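Local coordinates for protein putative transcriptional regulator (MarR/EmrR family) (PDB 3NRV) that probably binds DNA as a dimeric transcription factor of the MarR/EmrR family, at residues Lys23-Ser28 with Ile38-Trp43. Residues are numbered along the deposited sequence; the frame is centred on the assembly and turned at random.
With SO4 (sulfate ion), chain E.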
ATOM      1  N   LYS C  23      -0.160   8.163  -0.691  1.00 23.84           N
ATOM      2  CA  LYS C  23       0.080   9.111  -1.763  1.00 26.72           C
ATOM      3  C   LYS C  23       0.921   8.496  -2.890  1.00 30.47           C
ATOM      4  O   LYS C  23       0.660   8.726  -4.069  1.00 27.70           O
ATOM      5  CB  LYS C  23       0.726  10.384  -1.232  1.00 30.31           C
ATOM      6  CG  LYS C  23       0.870  11.464  -2.297  1.00 35.77           C
ATOM      7  CD  LYS C  23       1.150  12.815  -1.659  1.00 46.23           C
ATOM      8  CE  LYS C  23       1.110  13.939  -2.682  1.00 44.17           C
ATOM      9  NZ  LYS C  23       1.338  15.233  -1.993  1.00 54.22           N
ATOM     10  N   LEU C  24       1.933   7.714  -2.522  1.00 25.97           N
ATOM     11  CA  LEU C  24       2.744   7.014  -3.509  1.00 25.45           C
ATOM     12  C   LEU C  24       1.858   6.070  -4.329  1.00 28.24           C
ATOM     13  O   LEU C  24       1.919   6.061  -5.559  1.00 28.53           O
ATOM     14  CB  LEU C  24       3.877   6.260  -2.801  1.00 28.50           C
ATOM     15  CG  LEU C  24       4.860   5.435  -3.638  1.00 31.15           C
ATOM     16  CD1 LEU C  24       5.520   6.283  -4.676  1.00 27.67           C
ATOM     17  CD2 LEU C  24       5.895   4.780  -2.717  1.00 40.24           C
HETATM   18  N   MSE C  25       1.005   5.306  -3.652  1.00 22.31           N
HETATM   19  CA  MSE C  25       0.110   4.394  -4.345  1.00 25.41           C
HETATM   20  C   MSE C  25      -0.888   5.109  -5.249  1.00 26.99           C
HETATM   21  O   MSE C  25      -1.114   4.680  -6.381  1.00 23.87           O
HETATM   22  CB  MSE C  25      -0.604   3.460  -3.360  1.00 25.05           C
HETATM   23  CG  MSE C  25       0.312   2.311  -2.866  1.00 28.92           C
HETATM   24 SE   MSE C  25      -0.632   0.983  -1.808  0.62 31.77          SE
HETATM   25  CE  MSE C  25      -0.987   2.069  -0.241  1.00 32.73           C
ATOM     26  N   LEU C  26      -1.491   6.201  -4.769  1.00 26.88           N
ATOM     27  CA  LEU C  26      -2.406   6.966  -5.627  1.00 26.18           C
ATOM     28  C   LEU C  26      -1.709   7.460  -6.887  1.00 28.48           C
ATOM     29  O   LEU C  26      -2.256   7.336  -7.979  1.00 32.27           O
ATOM     30  CB  LEU C  26      -3.019   8.168  -4.880  1.00 29.40           C
ATOM     31  CG  LEU C  26      -4.021   7.792  -3.793  1.00 32.36           C
ATOM     32  CD1 LEU C  26      -4.358   9.013  -2.921  1.00 29.73           C
ATOM     33  CD2 LEU C  26      -5.272   7.174  -4.423  1.00 30.38           C
ATOM     34  N   LYS C  27      -0.511   8.028  -6.747  1.00 26.66           N
ATOM     35  CA  LYS C  27       0.211   8.510  -7.926  1.00 27.86           C
ATOM     36  C   LYS C  27       0.547   7.351  -8.853  1.00 29.29           C
ATOM     37  O   LYS C  27       0.496   7.477 -10.075  1.00 28.35           O
ATOM     38  CB  LYS C  27       1.488   9.259  -7.527  1.00 28.97           C
ATOM     39  CG  LYS C  27       1.204  10.571  -6.776  1.00 32.76           C
ATOM     40  CD  LYS C  27       2.421  11.476  -6.726  1.00 34.97           C
ATOM     41  CE  LYS C  27       1.999  12.916  -6.428  1.00 41.71           C
ATOM     42  NZ  LYS C  27       3.162  13.815  -6.579  1.00 54.36           N
ATOM     43  N   SER C  28       0.907   6.214  -8.262  1.00 26.26           N
ATOM     44  CA  SER C  28       1.252   5.040  -9.051  1.00 24.21           C
ATOM     45  C   SER C  28       0.019   4.458  -9.747  1.00 24.12           C
ATOM     46  O   SER C  28       0.106   3.956 -10.861  1.00 26.72           O
ATOM     47  CB  SER C  28       1.954   3.988  -8.192  1.00 26.42           C
ATOM     48  OG  SER C  28       3.197   4.481  -7.711  1.00 29.83           O
ATOM     49  N   ILE C  38      -3.144  -0.870 -16.458  1.00 26.85           N
ATOM     50  CA  ILE C  38      -3.460  -1.679 -15.272  1.00 30.63           C
ATOM     51  C   ILE C  38      -3.359  -0.796 -14.033  1.00 26.74           C
ATOM     52  O   ILE C  38      -2.682   0.219 -14.057  1.00 29.31           O
ATOM     53  CB  ILE C  38      -2.473  -2.861 -15.119  1.00 34.09           C
ATOM     54  CG1 ILE C  38      -1.031  -2.340 -15.122  1.00 30.29           C
ATOM     55  CG2 ILE C  38      -2.653  -3.854 -16.246  1.00 32.20           C
ATOM     56  CD1 ILE C  38       0.004  -3.370 -14.708  1.00 31.42           C
ATOM     57  N   GLY C  39      -4.031  -1.171 -12.955  1.00 26.13           N
ATOM     58  CA  GLY C  39      -3.920  -0.428 -11.708  1.00 27.59           C
ATOM     59  C   GLY C  39      -2.665  -0.787 -10.928  1.00 27.25           C
ATOM     60  O   GLY C  39      -1.949  -1.737 -11.276  1.00 26.09           O
HETATM   61  N   MSE C  40      -2.390  -0.027  -9.870  1.00 25.41           N
HETATM   62  CA  MSE C  40      -1.209  -0.249  -9.032  1.00 25.11           C
HETATM   63  C   MSE C  40      -1.268  -1.631  -8.374  1.00 22.91           C
HETATM   64  O   MSE C  40      -0.271  -2.349  -8.274  1.00 24.58           O
HETATM   65  CB  MSE C  40      -1.137   0.865  -7.957  1.00 26.08           C
HETATM   66  CG  MSE C  40      -0.133   0.603  -6.799  1.00 32.72           C
HETATM   67 SE   MSE C  40       1.643   0.390  -7.656  0.80 43.46          SE
HETATM   68  CE  MSE C  40       2.808   0.852  -6.162  1.00 36.60           C
ATOM     69  N   THR C  41      -2.448  -2.016  -7.916  1.00 23.92           N
ATOM     70  CA  THR C  41      -2.570  -3.303  -7.239  1.00 25.44           C
ATOM     71  C   THR C  41      -2.377  -4.476  -8.202  1.00 25.61           C
ATOM     72  O   THR C  41      -1.733  -5.474  -7.867  1.00 24.64           O
ATOM     73  CB  THR C  41      -3.885  -3.406  -6.454  1.00 28.56           C
ATOM     74  OG1 THR C  41      -3.872  -2.413  -5.417  1.00 27.43           O
ATOM     75  CG2 THR C  41      -4.028  -4.799  -5.833  1.00 26.31           C
ATOM     76  N   GLU C  42      -2.910  -4.349  -9.410  1.00 25.29           N
ATOM     77  CA  GLU C  42      -2.591  -5.319 -10.462  1.00 22.91           C
ATOM     78  C   GLU C  42      -1.081  -5.448 -10.667  1.00 21.82           C
ATOM     79  O   GLU C  42      -0.546  -6.566 -10.727  1.00 25.37           O
ATOM     80  CB  GLU C  42      -3.301  -4.935 -11.769  1.00 22.69           C
ATOM     81  CG  GLU C  42      -4.805  -5.194 -11.649  1.00 26.20           C
ATOM     82  CD  GLU C  42      -5.615  -4.701 -12.833  1.00 33.90           C
ATOM     83  OE1 GLU C  42      -5.330  -3.617 -13.361  1.00 34.03           O
ATOM     84  OE2 GLU C  42      -6.554  -5.408 -13.226  1.00 39.70           O
ATOM     85  N   TRP C  43      -0.404  -4.308 -10.793  1.00 22.17           N
ATOM     86  CA  TRP C  43       1.059  -4.293 -10.953  1.00 24.03           C
ATOM     87  C   TRP C  43       1.779  -4.976  -9.770  1.00 24.99           C
ATOM     88  O   TRP C  43       2.689  -5.769  -9.967  1.00 22.75           O
ATOM     89  CB  TRP C  43       1.608  -2.857 -11.156  1.00 25.42           C
ATOM     90  CG  TRP C  43       3.081  -2.852 -10.976  1.00 22.82           C
ATOM     91  CD1 TRP C  43       3.795  -2.310  -9.945  1.00 27.07           C
ATOM     92  CD2 TRP C  43       4.027  -3.538 -11.807  1.00 24.27           C
ATOM     93  NE1 TRP C  43       5.140  -2.591 -10.107  1.00 25.48           N
ATOM     94  CE2 TRP C  43       5.303  -3.342 -11.233  1.00 26.13           C
ATOM     95  CE3 TRP C  43       3.914  -4.279 -12.983  1.00 28.31           C
ATOM     96  CZ2 TRP C  43       6.459  -3.859 -11.810  1.00 28.84           C
ATOM     97  CZ3 TRP C  43       5.069  -4.792 -13.551  1.00 30.84           C
ATOM     98  CH2 TRP C  43       6.320  -4.579 -12.962  1.00 24.93           C
TER
HETATM   99  S   SO4 E 146      -1.712  16.810  -3.364  1.00 79.91           S
HETATM  100  O1  SO4 E 146      -2.024  15.409  -3.629  1.00 72.94           O
HETATM  101  O2  SO4 E 146      -2.298  17.217  -2.088  1.00 61.54           O
HETATM  102  O3  SO4 E 146      -0.263  16.999  -3.347  1.00 74.52           O
HETATM  103  O4  SO4 E 146      -2.272  17.621  -4.441  1.00 94.60           O
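Ser28, in the second half of helix 13-36, and Met40, in the first turn of helix 40-51, bring their CA atoms to 5.8 Å; no hydrogen bond joins the two segments. Gly39 is the N-cap residue of the second helix, and its N donates to the anti lone pair of Glu42 OE1 (2.8 Å, 164°), so the Glu42 carboxylate folds back over that helix start. Met40, a selenomethionine, carries the contact. Its CG stands anti to the backbone N (chi1 167°), and a bend at chi2 lays the thioether alongside Ser28, with Met40 SE 3.7 Å from Ser28 CB and the terminal CE beside the same carbon. Met25 O approaches Met40 CB to 4.1 Å, and Met25 CG lies 4.3 Å from Met40 CG, a looser apolar touch. The Ser28 hydroxyl turns back to its own helix: OG donates to Leu24 O (3.0 Å) from above the carbonyl plane, and that oxygen also accepts from Ser28 N. Arg118 NH2 of helix 102-122 hydrogen-bonds OG of the buried Ser28. Helix 13-36 thus packs on the N-terminal turn of helix 40-51, which with helices 57-64 and 68-80 and hairpin 84-87/97-100 forms the winged helix-turn-helix, as in MarR relatives; Glu42 OE2 forms a salt bridge with Lys81, just after helix 68-80, while Asp62 of the second subunit accepts from Met40 N.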